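Local coordinates for putative peptidyl-arginine deiminase family protein (Campylobacter jejuni subsp. jejuni serotype O:2, PDB 6B2W) that probably hydrolyses agmatine to N-carbamoylputrescine and ammonia, a deiminase step on the route to the polyamine precursor putrescine, at residues D82-W87 / E119-V124; W87-G92 / S320-C325; L102-F107 / F133-K138; T108-G113 / D141-G146. The protein carries 1 engineered substitution. One frame throughout, in Å; residues are numbered along the deposited sequence.

Interaction 1. Residues D82-W87 / E119-V124; sequences DTNDTW and ELDNAV. With K (potassium ion), chain D; AG2 (agmatine), chain C.
Thr83 and Leu120 mark the closest approach of the two backbones, CA to CA 5.1 Å, where the irregular 82-87 chain runs past the start of a weakly bonded helical turn at 119-122. Asn84 and Asp121 then trade side-chain for backbone bonds. With CG of Asn84 anti to its own carbonyl carbon (chi1 -64°), the amide swings onto the turn, where Asn84 OD1 accepts from Asp121 N at 3.1 Å. This N-H comes from above the carbonyl plane, and Leu120 N adds a weak bond to the same oxygen. In return Asp121 OD1 takes Asp85 N at 3.3 Å on the syn side of the carboxylate, almost straight at 177°; a weaker bond from Asn84 N shares that oxygen. Two successive N-H groups of each chain are thus gripped by a single oxygen of the other. Van der Waals packing flanks this exchange: Leu120 crosses Asn84 at about a right angle, its CD1 3.7 Å from Asn84 ND2, and Leu120 CD2 packs on Asp82 CB at 3.8 Å. Asn122 points to the other side, where its O and OD1 are long ligands of the potassium ion. Beyond these bonds the loop brings Asp85 and Trp87 to the agmatine pocket. It leads from strand 76-80 into helix 88-91, whose Phe91 packs against Asp121 and Val124, the latter at the start of helix 124-131.

Interaction 2. Residues W87-G92 / S320-C325; sequences WIRDFG and SLHSSC. Engineered in segment 320-325: Ser323 (natural residue Cys). With AG2 (agmatine), chain C.
Arg89 lays its guanidinium flat on the ring of His322, the centres 3.4 Å apart and the planes within 11°. Bends at chi2 and chi3 fold the arginine chain back, carrying Arg89 NE to His322 O, where it donates a nearly straight 2.9 Å bond. His322 O lies in the guanidinium plane; Cys325 N reaches the same oxygen from the other face of its carbonyl plane. The carbonyl of Cys325 covers the other side of the guanidinium, its O 3.2 Å from Arg89 CZ, making a sandwich with the imidazole. Asn327 holds Arg89 NH2, while Glu15 and Asp209 bond the two ring nitrogens of His322; Glu15, also in a long, weak ion pair with Arg89 NH1, would help balance the buried charge. A backbone bond, Arg89 N to Ser323 O at 3.3 Å, ties the chains beside the stack. Trp87 CE3 comes within 3.5 Å of Ser323 CB, and the indole offers a face to the substrate, with agmatine CD 3.7 Å above the ring plane and over its centre. Asp90 OD2 comes to 3.0 Å from agmatine NH2, and a water joins Asp90 OD1, Ser323 OG and both terminal agmatine nitrogens. Ser323 is engineered from cysteine, and its OG stands 3.2 Å from agmatine NH2. The natural cysteine is probably the nucleophile, as in related guanidine-modifying enzymes, and the contact lies in a pentein-type active site.

Interaction 3. Residues L102-F107 / F133-K138; sequences LKALDF and FKEELK. With K (potassium ion), chain D.
A water between Ala104 and Glu135 is gripped three ways: it accepts from Ala104 N at 2.8 Å and donates to Glu135 OE2 and, at 2.7 Å, to Glu136 O. It bridges the strand to the loop where the two chains have not yet paired directly. Pairing begins with Lys138, whose N reaches Ala104 O at 3.1 Å, nearly along the C=O axis. Asp106 N then donates to Lys138 O at 2.8 Å, completing a parallel bridge between Leu105 and Lys138. On one face of the sheet Leu105 and Lys138 run side by side in the same direction, Leu105 CD2 3.6 Å from Lys138 CD, and the lysine ends in a salt bridge with Glu98 on the adjoining strand 94-98. The other face is carried by Leu137, which spreads its two methyls: CD1 meets Ala104 CB at 3.8 Å, while CD2 leans toward the carboxylate of Asp106. Phe129 of helix 124-131 covers Ala104 and Leu137. With CG anti to the backbone N (chi1 -173°), the Asp106 carboxylate extends past Leu137 to a potassium ion, bound by Asp106 OD1 at 2.6 Å and by Phe107 O at the same distance; Asn122 O and OD1 and a water are longer ligands. Asp106 OD1 also accepts from Asn125, and OD2 pairs with Lys139. Strand 101-108, helix 124-131 and strand 138-141 form a beta-alpha-beta crossover at the margin of a mixed four-stranded sheet, with the potassium site beside it.

Interaction 4. Residues T108-G113 / D141-G146; sequences TFNAWG and DFILEG. With AG2 (agmatine), chain C.
With CG between the backbone N and the carbonyl carbon (chi1 72°), Asn110 turns OD1 to 3.6 Å from Ile143 CG2; the two side chains cross at about a right angle. Glu145 instead bends at chi2 (91°), so that its CG packs 4.0 Å from Trp112 CD1 and the carboxylate plane stands steeply to the indole. A water joins the two chains by accepting from Asn110 N at 2.7 Å and donating to Glu145 OE2. Glu145 OE1 is held by Arg169 and His207. Two residues before Asn110, Thr108 forms a parallel bridge with Ile143: Thr108 N bonds Phe142 O and Leu144 N bonds Thr108 O at 3.2 Å. The bridge carries the pairing of strands 101-108 and 138-141 a step beyond the corner at Phe142. Chain 108-113 then coils into a short turn with positive phi throughout Ala111, Trp112 and Gly113. Asn110 is its N-cap, OD1 accepting a weak bond from Gly113 N. This turn presents Trp112 to the agmatine pocket, its CH2 3.4 Å from agmatine CB, while Phe109 backs the opposite face of the indole. Asp90 accepts from Trp112 NE1.

Along the chain, seven of the eight segments follow one another from 82 to 146; only 320-325 comes from far downstream, so interaction 2 encloses interactions 3 and 4. Interactions 1, 2 and 4 all touch agmatine, with centres 11 to 13 Å apart: 1 and 2 share Trp87, whose indole touches Trp112 of interaction 4. Interactions 3 and 4 lie in succession on the paired strands 101-108 and 138-141, about 16 Å between centres, and Phe107 packs on Leu144. Interaction 3 stands farther back, about 18 Å from interaction 2 between centres. The potassium ion joins it to Asn122 of interaction 1, which also bonds Phe109, linking the metal site to the substrate-binding loops.

Interaction 1. Residues D82-W87 / E119-V124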
# COMPACT_ATOMS: atom_id res chain seq x y z
N ASP A 82 -1.02 14.14 15.37
CA ASP A 82 0.16 13.47 15.91
C ASP A 82 0.29 12.05 15.36
O ASP A 82 -0.70 11.35 15.19
CB ASP A 82 0.12 13.44 17.45
CG ASP A 82 0.31 14.81 18.07
OD1 ASP A 82 0.16 15.83 17.35
OD2 ASP A 82 0.61 14.88 19.28
N THR A 83 1.53 11.64 15.11
CA THR A 83 1.83 10.39 14.42
C THR A 83 3.06 9.72 15.00
O THR A 83 4.01 10.39 15.39
CB THR A 83 2.14 10.65 12.93
OG1 THR A 83 3.35 11.40 12.81
CG2 THR A 83 1.00 11.42 12.26
N ASN A 84 3.04 8.39 15.05
CA ASN A 84 4.23 7.60 15.39
C ASN A 84 5.16 7.51 14.19
O ASN A 84 6.37 7.72 14.32
CB ASN A 84 3.85 6.18 15.82
CG ASN A 84 3.04 6.15 17.10
OD1 ASN A 84 1.89 5.70 17.11
ND2 ASN A 84 3.63 6.63 18.19
N ASP A 85 4.59 7.19 13.03
CA ASP A 85 5.37 6.97 11.81
C ASP A 85 4.60 7.41 10.55
O ASP A 85 3.51 7.99 10.64
CB ASP A 85 5.78 5.49 11.72
CG ASP A 85 7.12 5.29 11.03
OD1 ASP A 85 7.60 6.22 10.34
OD2 ASP A 85 7.69 4.20 11.16
N THR A 86 5.17 7.11 9.39
CA THR A 86 4.75 7.67 8.11
C THR A 86 4.05 6.68 7.17
O THR A 86 3.66 7.05 6.07
CB THR A 86 5.98 8.22 7.38
OG1 THR A 86 6.95 7.16 7.22
CG2 THR A 86 6.60 9.35 8.17
N TRP A 87 3.90 5.43 7.61
CA TRP A 87 3.41 4.36 6.74
C TRP A 87 1.89 4.27 6.78
O TRP A 87 1.31 3.34 7.34
CB TRP A 87 4.05 3.02 7.14
CG TRP A 87 5.55 3.09 7.20
CD1 TRP A 87 6.33 3.07 8.32
CD2 TRP A 87 6.45 3.23 6.09
NE1 TRP A 87 7.65 3.16 7.98
CE2 TRP A 87 7.75 3.26 6.62
CE3 TRP A 87 6.27 3.31 4.71
CZ2 TRP A 87 8.88 3.38 5.81
CZ3 TRP A 87 7.40 3.44 3.90
CH2 TRP A 87 8.68 3.47 4.46
N GLU A 119 0.12 3.78 18.99
CA GLU A 119 -1.09 4.35 19.60
C GLU A 119 -1.54 5.63 18.90
O GLU A 119 -2.74 5.88 18.79
CB GLU A 119 -0.88 4.59 21.10
CG GLU A 119 -2.12 4.28 21.93
CD GLU A 119 -1.92 4.54 23.42
OE1 GLU A 119 -1.53 5.67 23.77
OE2 GLU A 119 -2.15 3.61 24.22
N LEU A 120 -0.59 6.44 18.44
CA LEU A 120 -0.90 7.68 17.71
C LEU A 120 -1.38 7.40 16.28
O LEU A 120 -2.40 7.94 15.86
CB LEU A 120 0.32 8.62 17.68
CG LEU A 120 0.74 9.27 19.00
CD1 LEU A 120 2.10 9.93 18.86
CD2 LEU A 120 -0.29 10.29 19.47
N ASP A 121 -0.64 6.57 15.55
CA ASP A 121 -1.05 6.15 14.20
C ASP A 121 -2.47 5.58 14.20
O ASP A 121 -3.23 5.81 13.25
CB ASP A 121 -0.10 5.08 13.64
CG ASP A 121 1.23 5.65 13.16
OD1 ASP A 121 1.34 6.89 13.01
OD2 ASP A 121 2.16 4.85 12.93
N ASN A 122 -2.81 4.85 15.25
CA ASN A 122 -4.13 4.23 15.38
C ASN A 122 -5.27 5.27 15.47
O ASN A 122 -6.38 5.01 15.01
CB ASN A 122 -4.16 3.29 16.60
CG ASN A 122 -5.25 2.23 16.51
OD1 ASN A 122 -5.45 1.62 15.45
ND2 ASN A 122 -5.94 1.99 17.61
N ALA A 123 -4.97 6.43 16.05
CA ALA A 123 -5.97 7.47 16.29
C ALA A 123 -6.05 8.53 15.18
O ALA A 123 -6.82 9.48 15.30
CB ALA A 123 -5.70 8.15 17.62
N VAL A 124 -5.26 8.36 14.12
CA VAL A 124 -5.26 9.33 13.02
C VAL A 124 -6.60 9.35 12.27
O VAL A 124 -7.11 10.42 11.94
CB VAL A 124 -4.10 9.06 12.02
CG1 VAL A 124 -4.19 9.98 10.81
CG2 VAL A 124 -2.76 9.25 12.71
K K D . -7.12 2.56 13.09
N AG2 C . 9.43 0.88 10.44
CA AG2 C . 9.29 -0.37 9.68
CB AG2 C . 7.97 -0.39 8.90
CG AG2 C . 8.20 -0.86 7.46
CD AG2 C . 7.02 -0.45 6.58
NE AG2 C . 6.31 -1.63 6.07
CZ AG2 C . 5.26 -1.56 5.25
NH1 AG2 C . 4.66 -2.67 4.83
NH2 AG2 C . 4.76 -0.38 4.86
O HOH W 1 -5.83 5.49 12.14

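Interaction 2. Residues W87-G92 / S320-C325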
# COMPACT_ATOMS: atom_id res chain seq x y z
N TRP A 87 3.90 5.43 7.61
CA TRP A 87 3.41 4.36 6.74
C TRP A 87 1.89 4.27 6.78
O TRP A 87 1.31 3.34 7.34
CB TRP A 87 4.05 3.02 7.14
CG TRP A 87 5.55 3.09 7.20
CD1 TRP A 87 6.33 3.07 8.32
CD2 TRP A 87 6.45 3.23 6.09
NE1 TRP A 87 7.65 3.16 7.98
CE2 TRP A 87 7.75 3.26 6.62
CE3 TRP A 87 6.27 3.31 4.71
CZ2 TRP A 87 8.88 3.38 5.81
CZ3 TRP A 87 7.40 3.44 3.90
CH2 TRP A 87 8.68 3.47 4.46
N ILE A 88 1.25 5.27 6.17
CA ILE A 88 -0.21 5.42 6.20
C ILE A 88 -0.97 4.34 5.40
O ILE A 88 -2.16 4.11 5.64
CB ILE A 88 -0.63 6.83 5.72
CG1 ILE A 88 -2.09 7.11 6.06
CG2 ILE A 88 -0.38 7.01 4.22
CD1 ILE A 88 -2.45 8.59 6.00
N ARG A 89 -0.29 3.68 4.47
CA ARG A 89 -0.87 2.53 3.77
C ARG A 89 -1.42 1.49 4.76
O ARG A 89 -2.42 0.84 4.49
CB ARG A 89 0.17 1.87 2.87
CG ARG A 89 -0.29 0.62 2.13
CD ARG A 89 -1.50 0.87 1.24
NE ARG A 89 -1.25 1.89 0.23
CZ ARG A 89 -2.13 2.28 -0.68
NH1 ARG A 89 -3.34 1.74 -0.74
NH2 ARG A 89 -1.79 3.22 -1.56
N ASP A 90 -0.75 1.35 5.90
CA ASP A 90 -1.04 0.29 6.85
C ASP A 90 -1.99 0.70 7.98
O ASP A 90 -2.67 -0.15 8.55
CB ASP A 90 0.27 -0.25 7.42
CG ASP A 90 1.16 -0.85 6.34
OD1 ASP A 90 0.65 -1.20 5.26
OD2 ASP A 90 2.38 -0.99 6.58
N PHE A 91 -2.04 1.99 8.31
CA PHE A 91 -2.99 2.47 9.33
C PHE A 91 -4.12 3.36 8.80
O PHE A 91 -5.08 3.63 9.52
CB PHE A 91 -2.26 3.16 10.50
CG PHE A 91 -1.58 4.46 10.14
CD1 PHE A 91 -2.29 5.64 10.06
CD2 PHE A 91 -0.20 4.49 9.93
CE1 PHE A 91 -1.66 6.84 9.75
CE2 PHE A 91 0.44 5.68 9.63
CZ PHE A 91 -0.29 6.86 9.53
N GLY A 92 -4.02 3.79 7.54
CA GLY A 92 -5.03 4.66 6.94
C GLY A 92 -6.34 3.94 6.69
O GLY A 92 -6.36 2.72 6.46
N SER A 320 8.25 1.35 0.77
CA SER A 320 8.44 2.13 -0.44
C SER A 320 7.22 3.02 -0.70
O SER A 320 6.51 3.38 0.23
CB SER A 320 8.75 1.20 -1.62
OG SER A 320 9.25 1.92 -2.73
N LEU A 321 6.98 3.38 -1.96
CA LEU A 321 6.00 4.42 -2.29
C LEU A 321 4.58 4.06 -1.88
O LEU A 321 3.90 4.87 -1.24
CB LEU A 321 6.03 4.75 -3.79
CG LEU A 321 7.33 5.35 -4.35
CD1 LEU A 321 7.16 5.64 -5.83
CD2 LEU A 321 7.75 6.60 -3.61
N HIS A 322 4.13 2.87 -2.25
CA HIS A 322 2.78 2.41 -1.93
C HIS A 322 2.55 2.39 -0.42
O HIS A 322 1.53 2.85 0.07
CB HIS A 322 2.52 1.03 -2.52
CG HIS A 322 1.10 0.59 -2.44
ND1 HIS A 322 0.68 -0.42 -1.60
CD2 HIS A 322 -0.01 1.02 -3.09
CE1 HIS A 322 -0.62 -0.60 -1.74
NE2 HIS A 322 -1.06 0.26 -2.64
N SER A 323 3.53 1.84 0.30
CA SER A 323 3.55 1.87 1.76
C SER A 323 3.36 3.26 2.38
O SER A 323 2.80 3.40 3.46
CB SER A 323 4.90 1.32 2.24
OG SER A 323 5.12 0.01 1.75
N SER A 324 3.86 4.29 1.69
CA SER A 324 3.86 5.65 2.22
C SER A 324 2.64 6.48 1.80
O SER A 324 2.67 7.70 1.92
CB SER A 324 5.13 6.37 1.78
OG SER A 324 6.27 5.63 2.15
N CYS A 325 1.58 5.85 1.31
CA CYS A 325 0.39 6.59 0.93
C CYS A 325 -0.90 5.77 1.04
O CYS A 325 -0.86 4.55 1.18
CB CYS A 325 0.54 7.15 -0.49
SG CYS A 325 0.73 5.89 -1.78
N AG2 C . 9.43 0.88 10.44
CA AG2 C . 9.29 -0.37 9.68
CB AG2 C . 7.97 -0.39 8.90
CG AG2 C . 8.20 -0.86 7.46
CD AG2 C . 7.02 -0.45 6.58
NE AG2 C . 6.31 -1.63 6.07
CZ AG2 C . 5.26 -1.56 5.25
NH1 AG2 C . 4.66 -2.67 4.83
NH2 AG2 C . 4.76 -0.38 4.86
O HOH W 2 2.70 -1.24 3.08

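Interaction 3. Residues L102-F107 / F133-K138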
# COMPACT_ATOMS: atom_id res chain seq x y z
N LEU A 102 -19.88 5.46 -0.71
CA LEU A 102 -18.54 5.25 -0.19
C LEU A 102 -18.58 5.30 1.33
O LEU A 102 -19.24 6.15 1.93
CB LEU A 102 -17.55 6.27 -0.75
CG LEU A 102 -17.14 6.04 -2.21
CD1 LEU A 102 -16.48 7.27 -2.80
CD2 LEU A 102 -16.21 4.84 -2.32
N LYS A 103 -17.88 4.35 1.94
CA LYS A 103 -17.81 4.22 3.38
C LYS A 103 -16.39 3.78 3.71
O LYS A 103 -15.84 2.90 3.04
CB LYS A 103 -18.82 3.18 3.86
CG LYS A 103 -18.98 3.04 5.36
CD LYS A 103 -19.85 4.14 5.97
CE LYS A 103 -20.33 3.74 7.36
NZ LYS A 103 -20.64 4.91 8.23
N ALA A 104 -15.78 4.42 4.71
CA ALA A 104 -14.39 4.16 5.07
C ALA A 104 -14.32 3.24 6.29
O ALA A 104 -15.04 3.45 7.27
CB ALA A 104 -13.67 5.47 5.35
N LEU A 105 -13.46 2.24 6.22
CA LEU A 105 -13.27 1.30 7.33
C LEU A 105 -12.03 1.66 8.15
O LEU A 105 -11.01 2.06 7.59
CB LEU A 105 -13.14 -0.13 6.81
CG LEU A 105 -14.28 -0.65 5.91
CD1 LEU A 105 -14.10 -2.13 5.64
CD2 LEU A 105 -15.64 -0.38 6.52
N ASP A 106 -12.15 1.51 9.47
CA ASP A 106 -11.09 1.86 10.42
C ASP A 106 -10.67 0.61 11.20
O ASP A 106 -11.16 0.36 12.31
CB ASP A 106 -11.57 2.96 11.37
CG ASP A 106 -10.48 3.50 12.28
OD1 ASP A 106 -9.28 3.46 11.90
OD2 ASP A 106 -10.80 3.99 13.39
N PHE A 107 -9.77 -0.17 10.61
CA PHE A 107 -9.21 -1.36 11.26
C PHE A 107 -8.22 -0.95 12.34
O PHE A 107 -7.66 0.14 12.29
CB PHE A 107 -8.49 -2.24 10.24
CG PHE A 107 -9.40 -2.86 9.23
CD1 PHE A 107 -10.07 -4.05 9.50
CD2 PHE A 107 -9.61 -2.25 8.00
CE1 PHE A 107 -10.91 -4.62 8.57
CE2 PHE A 107 -10.45 -2.82 7.06
CZ PHE A 107 -11.10 -4.00 7.35
N PHE A 133 -13.06 15.57 7.10
CA PHE A 133 -14.11 15.00 6.25
C PHE A 133 -15.50 15.11 6.89
O PHE A 133 -16.50 15.07 6.18
CB PHE A 133 -13.82 13.53 5.91
CG PHE A 133 -12.50 13.31 5.22
CD1 PHE A 133 -12.15 14.06 4.10
CD2 PHE A 133 -11.61 12.35 5.68
CE1 PHE A 133 -10.94 13.85 3.46
CE2 PHE A 133 -10.40 12.14 5.05
CZ PHE A 133 -10.06 12.89 3.94
N LYS A 134 -15.54 15.25 8.22
CA LYS A 134 -16.80 15.34 8.97
C LYS A 134 -17.77 14.28 8.46
O LYS A 134 -18.82 14.58 7.89
CB LYS A 134 -17.37 16.75 8.90
CG LYS A 134 -16.55 17.75 9.72
CD LYS A 134 -17.17 19.13 9.75
CE LYS A 134 -17.03 19.84 8.41
NZ LYS A 134 -17.44 21.27 8.51
N GLU A 135 -17.37 13.04 8.68
CA GLU A 135 -17.93 11.89 8.01
C GLU A 135 -17.81 10.68 8.93
O GLU A 135 -16.76 10.48 9.54
CB GLU A 135 -17.16 11.66 6.70
CG GLU A 135 -17.36 10.32 6.01
CD GLU A 135 -16.51 10.19 4.75
OE1 GLU A 135 -16.40 11.18 3.99
OE2 GLU A 135 -15.96 9.10 4.50
N GLU A 136 -18.87 9.90 9.03
CA GLU A 136 -18.89 8.75 9.93
C GLU A 136 -17.86 7.72 9.47
O GLU A 136 -17.55 7.63 8.28
CB GLU A 136 -20.30 8.12 10.00
CG GLU A 136 -20.68 7.58 11.38
CD GLU A 136 -21.40 8.60 12.24
OE1 GLU A 136 -22.47 9.08 11.81
OE2 GLU A 136 -20.90 8.92 13.34
N LEU A 137 -17.33 6.96 10.42
CA LEU A 137 -16.23 6.05 10.17
C LEU A 137 -16.57 4.71 10.80
O LEU A 137 -16.94 4.65 11.98
CB LEU A 137 -14.97 6.65 10.79
CG LEU A 137 -13.61 5.98 10.58
CD1 LEU A 137 -13.20 5.96 9.11
CD2 LEU A 137 -12.55 6.69 11.41
N LYS A 138 -16.47 3.63 10.03
CA LYS A 138 -16.84 2.30 10.54
C LYS A 138 -15.67 1.64 11.27
O LYS A 138 -14.70 1.23 10.64
CB LYS A 138 -17.34 1.40 9.41
CG LYS A 138 -18.15 0.21 9.90
CD LYS A 138 -18.40 -0.82 8.80
CE LYS A 138 -19.42 -0.33 7.78
NZ LYS A 138 -20.82 -0.59 8.24
K K D . -7.12 2.56 13.09
O HOH W 3 -17.05 6.65 5.86
O HOH W 1 -5.83 5.49 12.14

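Interaction 4. Residues T108-G113 / D141-G146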
# COMPACT_ATOMS: atom_id res chain seq x y z
N THR A 108 -8.02 -1.84 13.30
CA THR A 108 -7.02 -1.63 14.35
C THR A 108 -5.62 -1.86 13.77
O THR A 108 -5.41 -2.78 12.97
CB THR A 108 -7.27 -2.55 15.56
OG1 THR A 108 -8.63 -2.41 15.99
CG2 THR A 108 -6.34 -2.20 16.71
N PHE A 109 -4.67 -1.02 14.18
CA PHE A 109 -3.28 -1.09 13.73
C PHE A 109 -2.35 -1.20 14.94
O PHE A 109 -2.37 -0.34 15.82
CB PHE A 109 -2.96 0.16 12.90
CG PHE A 109 -1.49 0.37 12.65
CD1 PHE A 109 -0.84 -0.30 11.62
CD2 PHE A 109 -0.76 1.26 13.43
CE1 PHE A 109 0.51 -0.10 11.39
CE2 PHE A 109 0.59 1.47 13.20
CZ PHE A 109 1.23 0.79 12.17
N ASN A 110 -1.53 -2.26 14.97
CA ASN A 110 -0.61 -2.51 16.09
C ASN A 110 0.87 -2.51 15.68
O ASN A 110 1.71 -3.08 16.38
CB ASN A 110 -0.98 -3.83 16.81
CG ASN A 110 -0.63 -5.07 16.00
OD1 ASN A 110 -0.40 -5.00 14.79
ND2 ASN A 110 -0.61 -6.21 16.67
N ALA A 111 1.18 -1.85 14.56
CA ALA A 111 2.54 -1.79 14.03
C ALA A 111 3.18 -3.16 13.82
O ALA A 111 4.24 -3.46 14.36
CB ALA A 111 3.43 -0.91 14.90
N TRP A 112 2.51 -3.99 13.02
CA TRP A 112 3.09 -5.23 12.48
C TRP A 112 3.50 -6.24 13.56
O TRP A 112 4.53 -6.91 13.44
CB TRP A 112 4.28 -4.88 11.57
CG TRP A 112 3.99 -3.71 10.68
CD1 TRP A 112 3.17 -3.70 9.59
CD2 TRP A 112 4.47 -2.37 10.83
NE1 TRP A 112 3.13 -2.44 9.04
CE2 TRP A 112 3.92 -1.60 9.78
CE3 TRP A 112 5.33 -1.75 11.74
CZ2 TRP A 112 4.19 -0.24 9.62
CZ3 TRP A 112 5.61 -0.39 11.58
CH2 TRP A 112 5.04 0.34 10.53
N GLY A 113 2.68 -6.36 14.59
CA GLY A 113 2.95 -7.23 15.73
C GLY A 113 3.66 -6.51 16.86
O GLY A 113 4.60 -7.05 17.45
N ASP A 141 -13.34 -4.19 14.53
CA ASP A 141 -12.57 -4.75 15.64
C ASP A 141 -11.71 -5.90 15.11
O ASP A 141 -12.01 -7.07 15.34
CB ASP A 141 -13.53 -5.21 16.75
CG ASP A 141 -12.88 -5.26 18.12
OD1 ASP A 141 -11.64 -5.44 18.20
OD2 ASP A 141 -13.62 -5.13 19.12
N PHE A 142 -10.65 -5.54 14.39
CA PHE A 142 -9.84 -6.51 13.66
C PHE A 142 -8.52 -5.88 13.22
O PHE A 142 -8.52 -4.82 12.59
CB PHE A 142 -10.61 -7.02 12.44
CG PHE A 142 -9.92 -8.14 11.70
CD1 PHE A 142 -10.12 -9.46 12.08
CD2 PHE A 142 -9.09 -7.87 10.62
CE1 PHE A 142 -9.49 -10.49 11.41
CE2 PHE A 142 -8.46 -8.90 9.94
CZ PHE A 142 -8.67 -10.22 10.33
N ILE A 143 -7.40 -6.54 13.54
CA ILE A 143 -6.07 -6.05 13.18
C ILE A 143 -5.81 -6.30 11.70
O ILE A 143 -5.81 -7.45 11.25
CB ILE A 143 -4.96 -6.72 14.03
CG1 ILE A 143 -5.15 -6.40 15.52
CG2 ILE A 143 -3.58 -6.26 13.57
CD1 ILE A 143 -4.29 -7.23 16.46
N LEU A 144 -5.58 -5.23 10.95
CA LEU A 144 -5.30 -5.33 9.52
C LEU A 144 -4.54 -4.12 9.01
O LEU A 144 -4.84 -2.99 9.40
CB LEU A 144 -6.60 -5.47 8.73
CG LEU A 144 -6.45 -5.76 7.23
CD1 LEU A 144 -6.10 -7.22 7.01
CD2 LEU A 144 -7.73 -5.40 6.49
N GLU A 145 -3.57 -4.36 8.14
CA GLU A 145 -2.88 -3.30 7.40
C GLU A 145 -3.32 -3.32 5.95
O GLU A 145 -3.45 -4.38 5.35
CB GLU A 145 -1.36 -3.48 7.47
CG GLU A 145 -0.77 -3.57 8.87
CD GLU A 145 -0.69 -4.99 9.39
OE1 GLU A 145 -0.24 -5.88 8.63
OE2 GLU A 145 -1.07 -5.22 10.56
N GLY A 146 -3.54 -2.13 5.38
CA GLY A 146 -3.93 -2.00 3.97
C GLY A 146 -2.90 -2.53 2.99
O GLY A 146 -3.25 -2.99 1.90
N AG2 C . 9.43 0.88 10.44
CA AG2 C . 9.29 -0.37 9.68
CB AG2 C . 7.97 -0.39 8.90
CG AG2 C . 8.20 -0.86 7.46
CD AG2 C . 7.02 -0.45 6.58
NE AG2 C . 6.31 -1.63 6.07
CZ AG2 C . 5.26 -1.56 5.25
NH1 AG2 C . 4.66 -2.67 4.83
NH2 AG2 C . 4.76 -0.38 4.86
O HOH W 4 -0.63 -3.18 12.57